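PDB 6SMT: 6-phosphogluconate dehydrogenase, NAD-binding from Mycolicibacterium smegmatis MC2 155, which reduces imines S-enantioselectively and binds NADPH between the two subunits of its dimer. Local coordinates for residues 45-48 against 49-52; 244-247 against 248-252. All blocks are in the same frame, centred on the assembly; numbering follows the deposited sequence. Where two conformers were deposited one is given.

Contact 1 (45-48 against 49-52); sequences KAQA and LRDR. With NDP (NADPH dihydro-nicotinamide-adenine-dinucleotide phosphate), chain L.
The amide of Gln47 meets Arg50, three residues on, through OE1, and the two side chains cross at about a right angle. OE1 accepts a hydrogen bond from Arg50 NH2 at 2.5 Å. The bond is bent: NH2 stands above the carbonyl plane, and the amide and guanidinium planes are 67° apart. On the other arm, Gln47 NE2 makes a weak hydrogen bond to Asp51 OD1, also 2.5 Å long but with a poor angle. Both distances are unusually short. The exact placement of this exposed amide, and with it the bridge from Arg50 to Asp51, is therefore doubtful. Gln47 CG is anti to the backbone N (chi1 179°), and the chain then bends at chi2, which brings the amide back over the next turn. Arg50 bends too. The bend at chi3 turns NH2 to Gln47 and carries NH1 to 3.8 Å from Ala46 CB. That NH1 forms a salt bridge with Glu43 and a hydrogen bond with Ser56, which probably help fix the rotation of the guanidinium.

The helix backbone adds two i to i+4 bonds. Arg50 N bonds to Ala46 O at 3.0 Å, and Asp51 N to Gln47 O at 3.1 Å. Lys45 extends away from 49-52, and its NZ donates to NADPH O3X at 2.6 Å. O3X belongs to the 2'-phosphate, a contact consistent with use of NADPH rather than NADH.

Helix 47-51 is the short helix of the beta-alpha-beta unit between strands 35-39 and 55-56 of the Rossmann domain. Leu49 is buried from it against Leu18 and helix 20-31.

Contact 2 (244-247 against 248-252); sequences VASS and VRHLI
Ser246 O lies over the centre of one face of the His250 ring, one helical turn on, 3.3 Å above its plane. Ser246 OG approaches His250 CE1 at 3.4 Å. At the ring edge, in plane, a water sits 2.8 Å from His250 ND1 and is also hydrogen-bonded to Ser247 OG. This water bridges the two side chains. Ser247 reaches it with OG anti to the backbone N (chi1 -173°). The Ser247 side chain lies about 5 Å from a bound NADPH.

Arg249 supplies the charged contact. Its chain is extended from CG to NE and runs back past Ala245. NH1 donates to Ala245 O at 2.9 Å, with the oxygen in the guanidinium plane. The same NH1 forms a salt bridge with Asp273, so this nitrogen is gripped twice.

Backbone bonds carry the helix in the i to i+4 pattern of an alpha-helix. Val248 N binds Val244 O at 2.8 Å, and Leu251 N binds Ser247 O at 3.1 Å. The bond from His250 N to Ser246 O is weak.

The nonpolar contacts place this stretch in the helical C-terminal domain. Helix 241-257 packs Ala245, Val248, Leu251 and Ile252 on helix 263-280. Val244, His250 and Leu251 also touch Trp184, Ser101 and Leu180 of the second subunit, respectively.

In the fold
From the N terminus, the chain first builds the Rossmann domain, where contact 1 lies within the turn of helix between strands 35-39 and 55-56. It then crosses on the long helix 171-199 to the C-terminal helical domain, where contact 2 lies on helix 241-257. Both are local, so neither closes a long loop, and they follow in series without nesting or crossing. The nearest atoms of contact 1 and contact 2 are about 38 Å apart, and the two contacts lie on opposite sides of the chain's centre. The dimer relates them through the cofactor: the NADPH held by Lys45 is also bonded by Ser238 and Ser243 of the second subunit, just before its copy of 244-252.

Contact 1 (45-48 against 49-52)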
ATOM      1  N   LYS B  45      13.379  20.381 -24.779  1.00 26.04           N
ATOM      2  CA  LYS B  45      12.705  20.354 -23.463  1.00 25.08           C
ATOM      3  C   LYS B  45      13.100  21.536 -22.598  1.00 26.16           C
ATOM      4  O   LYS B  45      12.425  21.743 -21.582  1.00 26.08           O
ATOM      5  CB  LYS B  45      12.933  18.995 -22.795  1.00 23.08           C
ATOM      6  CG  LYS B  45      12.364  17.838 -23.607  1.00 25.18           C
ATOM      7  CD  LYS B  45      12.334  16.544 -22.852  1.00 24.91           C
ATOM      8  CE  LYS B  45      12.090  15.370 -23.779  1.00 25.35           C
ATOM      9  NZ  LYS B  45      12.108  14.072 -23.046  1.00 25.52           N
ATOM     10  N   ALA B  46      14.151  22.304 -22.927  1.00 24.87           N
ATOM     11  CA  ALA B  46      14.559  23.469 -22.130  1.00 24.65           C
ATOM     12  C   ALA B  46      13.705  24.710 -22.430  1.00 26.25           C
ATOM     13  O   ALA B  46      13.744  25.643 -21.625  1.00 24.64           O
ATOM     14  CB  ALA B  46      16.023  23.733 -22.309  1.00 24.95           C
ATOM     15  N   GLN B  47      12.942  24.758 -23.522  1.00 28.17           N
ATOM     16  CA  GLN B  47      12.345  26.072 -23.957  1.00 28.51           C
ATOM     17  C   GLN B  47      11.391  26.612 -22.897  1.00 27.21           C
ATOM     18  O   GLN B  47      11.457  27.826 -22.564  1.00 25.20           O
ATOM     19  CB  GLN B  47      11.611  25.954 -25.286  1.00 32.89           C
ATOM     20  CG  GLN B  47      10.969  27.291 -25.712  1.00 36.04           C
ATOM     21  CD  GLN B  47      11.991  28.405 -25.797  1.00 41.91           C
ATOM     22  OE1 GLN B  47      13.060  28.245 -26.396  1.00 50.92           O
ATOM     23  NE2 GLN B  47      11.700  29.548 -25.170  1.00 46.05           N
ATOM     24  N   ALA B  48      10.505  25.802 -22.334  1.00 26.07           N
ATOM     25  CA  ALA B  48       9.504  26.359 -21.418  1.00 26.22           C
ATOM     26  C   ALA B  48      10.233  26.882 -20.155  1.00 24.70           C
ATOM     27  O   ALA B  48       9.784  27.869 -19.579  1.00 25.71           O
ATOM     28  CB  ALA B  48       8.494  25.305 -21.049  1.00 29.42           C
ATOM     29  N   LEU B  49      11.317  26.272 -19.733  1.00 20.80           N
ATOM     30  CA  LEU B  49      12.056  26.792 -18.578  1.00 20.72           C
ATOM     31  C   LEU B  49      12.819  28.076 -18.919  1.00 20.11           C
ATOM     32  O   LEU B  49      12.958  28.912 -18.022  1.00 18.99           O
ATOM     33  CB  LEU B  49      13.023  25.705 -18.080  1.00 20.06           C
ATOM     34  CG  LEU B  49      12.242  24.521 -17.491  1.00 20.85           C
ATOM     35  CD1 LEU B  49      13.149  23.325 -17.249  1.00 21.65           C
ATOM     36  CD2 LEU B  49      11.596  24.901 -16.182  1.00 20.70           C
ATOM     37  N   ARG B  50      13.323  28.186 -20.128  1.00 21.21           N
ATOM     38  CA  ARG B  50      13.979  29.473 -20.545  1.00 22.17           C
ATOM     39  C   ARG B  50      12.973  30.621 -20.449  1.00 22.29           C
ATOM     40  O   ARG B  50      13.302  31.683 -19.918  1.00 21.14           O
ATOM     41  CB  ARG B  50      14.536  29.372 -21.975  1.00 26.80           C
ATOM     42  CG  ARG B  50      15.822  28.565 -22.065  1.00 28.78           C
ATOM     43  CD  ARG B  50      16.758  28.977 -23.228  1.00 36.72           C
ATOM     44  NE  ARG B  50      16.022  28.577 -24.405  1.00 39.09           N
ATOM     45  CZ  ARG B  50      16.145  27.418 -25.055  1.00 44.15           C
ATOM     46  NH1 ARG B  50      17.068  26.521 -24.746  1.00 45.70           N
ATOM     47  NH2 ARG B  50      15.352  27.193 -26.087  1.00 48.73           N
ATOM     48  N   ASP B  51      11.734  30.392 -20.847  1.00 21.78           N
ATOM     49  CA  ASP B  51      10.673  31.410 -20.705  1.00 22.55           C
ATOM     50  C   ASP B  51      10.403  31.798 -19.263  1.00 21.85           C
ATOM     51  O   ASP B  51      10.013  32.954 -19.000  1.00 24.31           O
ATOM     52  CB  ASP B  51       9.407  30.943 -21.356  1.00 25.38           C
ATOM     53  CG  ASP B  51       9.507  30.724 -22.874  1.00 28.84           C
ATOM     54  OD1 ASP B  51      10.556  31.144 -23.566  1.00 29.84           O
ATOM     55  OD2 ASP B  51       8.537  30.112 -23.344  1.00 30.08           O
ATOM     56  N   ARG B  52      10.611  30.870 -18.330  0.62 19.12           N
ATOM     57  CA  ARG B  52      10.407  31.121 -16.888  0.62 18.53           C
ATOM     58  C   ARG B  52      11.652  31.767 -16.270  0.62 18.27           C
ATOM     59  O   ARG B  52      11.586  32.025 -15.082  0.62 19.62           O
ATOM     60  CB  ARG B  52      10.028  29.814 -16.169  0.62 19.30           C
ATOM     61  CG  ARG B  52       8.737  29.217 -16.706  0.62 20.34           C
ATOM     62  CD  ARG B  52       8.233  27.955 -16.005  0.62 21.61           C
ATOM     63  NE  ARG B  52       7.878  28.217 -14.613  0.62 23.29           N
ATOM     64  CZ  ARG B  52       6.637  28.418 -14.157  0.62 22.89           C
ATOM     65  NH1 ARG B  52       5.627  28.423 -15.002  0.62 25.28           N
ATOM     66  NH2 ARG B  52       6.442  28.632 -12.865  0.62 22.64           N
TER
HETATM   67  PA  NDP L 301      12.733   9.486 -16.170  1.00 15.55           P
HETATM   68  O1A NDP L 301      13.097   8.592 -15.021  1.00 16.18           O
HETATM   69  O2A NDP L 301      11.759   9.022 -17.207  1.00 17.89           O
HETATM   70  O5B NDP L 301      14.073   9.982 -16.858  1.00 17.08           O
HETATM   71  C5B NDP L 301      13.936  10.848 -17.999  1.00 18.22           C
HETATM   72  C4B NDP L 301      15.145  11.747 -18.059  1.00 15.71           C
HETATM   73  O4B NDP L 301      16.367  10.964 -18.186  1.00 15.83           O
HETATM   74  C3B NDP L 301      15.117  12.661 -19.300  1.00 15.67           C
HETATM   75  O3B NDP L 301      15.754  13.896 -19.031  1.00 16.56           O
HETATM   76  C2B NDP L 301      15.923  11.841 -20.284  1.00 16.66           C
HETATM   77  O2B NDP L 301      16.538  12.524 -21.372  1.00 17.41           O
HETATM   78  C1B NDP L 301      17.037  11.404 -19.353  1.00 16.62           C
HETATM   79  N9A NDP L 301      17.852  10.305 -19.859  1.00 18.53           N
HETATM   80  C8A NDP L 301      17.491   8.990 -20.042  1.00 18.71           C
HETATM   81  N7A NDP L 301      18.478   8.252 -20.496  1.00 20.93           N
HETATM   82  C5A NDP L 301      19.547   9.121 -20.636  1.00 21.13           C
HETATM   83  C6A NDP L 301      20.873   8.976 -21.120  1.00 22.93           C
HETATM   84  N6A NDP L 301      21.413   7.813 -21.473  1.00 28.10           N
HETATM   85  N1A NDP L 301      21.647  10.083 -21.139  1.00 23.66           N
HETATM   86  C2A NDP L 301      21.147  11.255 -20.739  1.00 22.47           C
HETATM   87  N3A NDP L 301      19.913  11.515 -20.292  1.00 21.29           N
HETATM   88  C4A NDP L 301      19.158  10.410 -20.285  1.00 19.14           C
HETATM   89  O3  NDP L 301      12.165  10.909 -15.696  1.00 16.89           O
HETATM   90  PN  NDP L 301      11.579  11.592 -14.422  1.00 14.94           P
HETATM   91  O1N NDP L 301      11.738  13.036 -14.596  1.00 15.19           O
HETATM   92  O2N NDP L 301      10.209  11.067 -14.178  1.00 15.13           O
HETATM   93  O5D NDP L 301      12.461  11.048 -13.194  1.00 13.61           O
HETATM   94  C5D NDP L 301      13.833  11.406 -13.068  1.00 14.31           C
HETATM   95  C4D NDP L 301      14.355  10.684 -11.850  1.00 14.32           C
HETATM   96  O4D NDP L 301      13.632  11.188 -10.697  1.00 13.72           O
HETATM   97  C3D NDP L 301      14.200   9.157 -11.845  1.00 13.44           C
HETATM   98  O3D NDP L 301      15.347   8.489 -11.332  1.00 14.46           O
HETATM   99  C2D NDP L 301      13.015   8.948 -10.920  1.00 13.44           C
HETATM  100  O2D NDP L 301      12.969   7.690 -10.252  1.00 14.27           O
HETATM  101  C1D NDP L 301      13.120  10.088  -9.941  1.00 13.14           C
HETATM  102  N1N NDP L 301      11.828  10.505  -9.361  1.00 13.61           N
HETATM  103  C2N NDP L 301      10.777  10.835 -10.175  1.00 13.52           C
HETATM  104  C3N NDP L 301       9.557  11.138  -9.672  1.00 13.23           C
HETATM  105  C7N NDP L 301       8.406  11.485 -10.529  1.00 15.26           C
HETATM  106  O7N NDP L 301       7.325  11.694  -9.934  1.00 16.88           O
HETATM  107  N7N NDP L 301       8.514  11.604 -11.842  1.00 13.95           N
HETATM  108  C4N NDP L 301       9.324  11.087  -8.243  1.00 14.64           C
HETATM  109  C5N NDP L 301      10.482  10.794  -7.423  1.00 14.54           C
HETATM  110  C6N NDP L 301      11.660  10.557  -7.955  1.00 13.53           C
HETATM  111  P2B NDP L 301      15.603  12.833 -22.667  1.00 20.06           P
HETATM  112  O1X NDP L 301      16.646  13.243 -23.750  1.00 21.17           O
HETATM  113  O2X NDP L 301      14.922  11.517 -23.034  1.00 21.25           O
HETATM  114  O3X NDP L 301      14.610  13.878 -22.352  1.00 19.90           O

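Contact 2 (244-247 against 248-252)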
ATOM      1  N   VAL B 244      -5.571 -14.847   7.428  1.00 12.42           N
ATOM      2  CA  VAL B 244      -5.204 -14.338   6.088  1.00 13.01           C
ATOM      3  C   VAL B 244      -4.917 -15.475   5.145  1.00 12.38           C
ATOM      4  O   VAL B 244      -5.111 -15.306   3.954  1.00 13.16           O
ATOM      5  CB  VAL B 244      -4.138 -13.252   6.112  1.00 17.02           C
ATOM      6  CG1 VAL B 244      -2.885 -13.744   6.511  1.00 17.42           C
ATOM      7  CG2 VAL B 244      -4.044 -12.548   4.766  1.00 17.04           C
ATOM      8  N   ALA B 245      -4.488 -16.626   5.669  1.00 12.70           N
ATOM      9  CA  ALA B 245      -4.313 -17.773   4.747  1.00 12.73           C
ATOM     10  C   ALA B 245      -5.610 -18.129   4.050  1.00 13.45           C
ATOM     11  O   ALA B 245      -5.631 -18.522   2.852  1.00 15.18           O
ATOM     12  CB  ALA B 245      -3.774 -18.968   5.509  1.00 13.49           C
ATOM     13  N   SER B 246      -6.742 -18.029   4.762  1.00 12.74           N
ATOM     14  CA  SER B 246      -8.036 -18.239   4.162  1.00 12.91           C
ATOM     15  C   SER B 246      -8.401 -17.086   3.243  1.00 12.05           C
ATOM     16  O   SER B 246      -8.793 -17.259   2.094  1.00 13.06           O
ATOM     17  CB  SER B 246      -9.059 -18.324   5.272  1.00 15.04           C
ATOM     18  OG  SER B 246     -10.348 -18.363   4.729  1.00 21.27           O
ATOM     19  N   SER B 247      -8.194 -15.852   3.726  1.00 11.81           N
ATOM     20  CA  SER B 247      -8.595 -14.679   2.955  1.00 12.02           C
ATOM     21  C   SER B 247      -7.905 -14.574   1.601  1.00 12.08           C
ATOM     22  O   SER B 247      -8.535 -14.327   0.559  1.00 11.88           O
ATOM     23  CB  SER B 247      -8.378 -13.424   3.800  1.00 11.80           C
ATOM     24  OG  SER B 247      -8.930 -12.312   3.061  1.00 13.38           O
ATOM     25  N   VAL B 248      -6.595 -14.772   1.598  0.75 11.88           N
ATOM     26  CA  VAL B 248      -5.831 -14.593   0.353  0.75 11.87           C
ATOM     27  C   VAL B 248      -6.299 -15.586  -0.720  0.75 11.52           C
ATOM     28  O   VAL B 248      -6.314 -15.186  -1.902  0.75 12.79           O
ATOM     29  CB  VAL B 248      -4.315 -14.670   0.603  0.75 11.88           C
ATOM     30  CG1 VAL B 248      -3.851 -16.081   0.909  0.75 12.07           C
ATOM     31  CG2 VAL B 248      -3.535 -14.028  -0.544  0.75 12.51           C
ATOM     32  N   ARG B 249      -6.731 -16.776  -0.319  1.00 13.56           N
ATOM     33  CA  ARG B 249      -7.310 -17.701  -1.326  1.00 15.16           C
ATOM     34  C   ARG B 249      -8.529 -17.138  -2.024  1.00 13.93           C
ATOM     35  O   ARG B 249      -8.714 -17.280  -3.244  1.00 15.54           O
ATOM     36  CB  ARG B 249      -7.582 -19.044  -0.659  1.00 16.54           C
ATOM     37  CG  ARG B 249      -6.311 -19.805  -0.381  1.00 17.82           C
ATOM     38  CD  ARG B 249      -6.554 -21.030   0.442  1.00 21.42           C
ATOM     39  NE  ARG B 249      -5.331 -21.797   0.429  1.00 26.04           N
ATOM     40  CZ  ARG B 249      -4.141 -21.548   0.994  1.00 28.26           C
ATOM     41  NH1 ARG B 249      -3.805 -20.418   1.662  1.00 21.74           N
ATOM     42  NH2 ARG B 249      -3.208 -22.452   0.695  1.00 30.08           N
ATOM     43  N   HIS B 250      -9.398 -16.450  -1.228  1.00 14.80           N
ATOM     44  CA  HIS B 250     -10.580 -15.783  -1.792  1.00 14.15           C
ATOM     45  C   HIS B 250     -10.219 -14.732  -2.809  1.00 13.51           C
ATOM     46  O   HIS B 250     -10.798 -14.626  -3.872  1.00 14.00           O
ATOM     47  CB  HIS B 250     -11.420 -15.206  -0.666  1.00 13.52           C
ATOM     48  CG  HIS B 250     -11.759 -16.099   0.415  1.00 14.45           C
ATOM     49  ND1 HIS B 250     -11.968 -15.635   1.699  1.00 14.50           N
ATOM     50  CD2 HIS B 250     -11.858 -17.455   0.494  1.00 14.77           C
ATOM     51  CE1 HIS B 250     -12.161 -16.643   2.486  1.00 15.29           C
ATOM     52  NE2 HIS B 250     -12.119 -17.816   1.757  1.00 16.26           N
ATOM     53  N   LEU B 251      -9.199 -13.895  -2.432  1.00 12.63           N
ATOM     54  CA  LEU B 251      -8.716 -12.843  -3.296  1.00 12.86           C
ATOM     55  C   LEU B 251      -8.214 -13.398  -4.619  1.00 13.36           C
ATOM     56  O   LEU B 251      -8.505 -12.791  -5.649  1.00 14.59           O
ATOM     57  CB  LEU B 251      -7.688 -11.988  -2.555  1.00 12.96           C
ATOM     58  CG  LEU B 251      -8.102 -11.475  -1.153  1.00 12.64           C
ATOM     59  CD1 LEU B 251      -6.961 -10.638  -0.580  1.00 13.06           C
ATOM     60  CD2 LEU B 251      -9.344 -10.600  -1.245  1.00 13.45           C
ATOM     61  N   ILE B 252      -7.395 -14.463  -4.537  1.00 14.63           N
ATOM     62  CA  ILE B 252      -6.885 -15.098  -5.776  1.00 15.23           C
ATOM     63  C   ILE B 252      -8.017 -15.718  -6.648  1.00 15.18           C
ATOM     64  O   ILE B 252      -7.989 -15.438  -7.859  1.00 16.07           O
ATOM     65  CB  ILE B 252      -5.862 -16.117  -5.346  1.00 14.50           C
ATOM     66  CG1 ILE B 252      -4.611 -15.435  -4.800  1.00 13.87           C
ATOM     67  CG2 ILE B 252      -5.521 -17.019  -6.545  1.00 17.22           C
ATOM     68  CD1 ILE B 252      -3.699 -16.330  -3.982  1.00 14.04           C
TER
HETATM   69  O   HOH W   1     -11.470 -12.921   2.018  1.00 14.95           O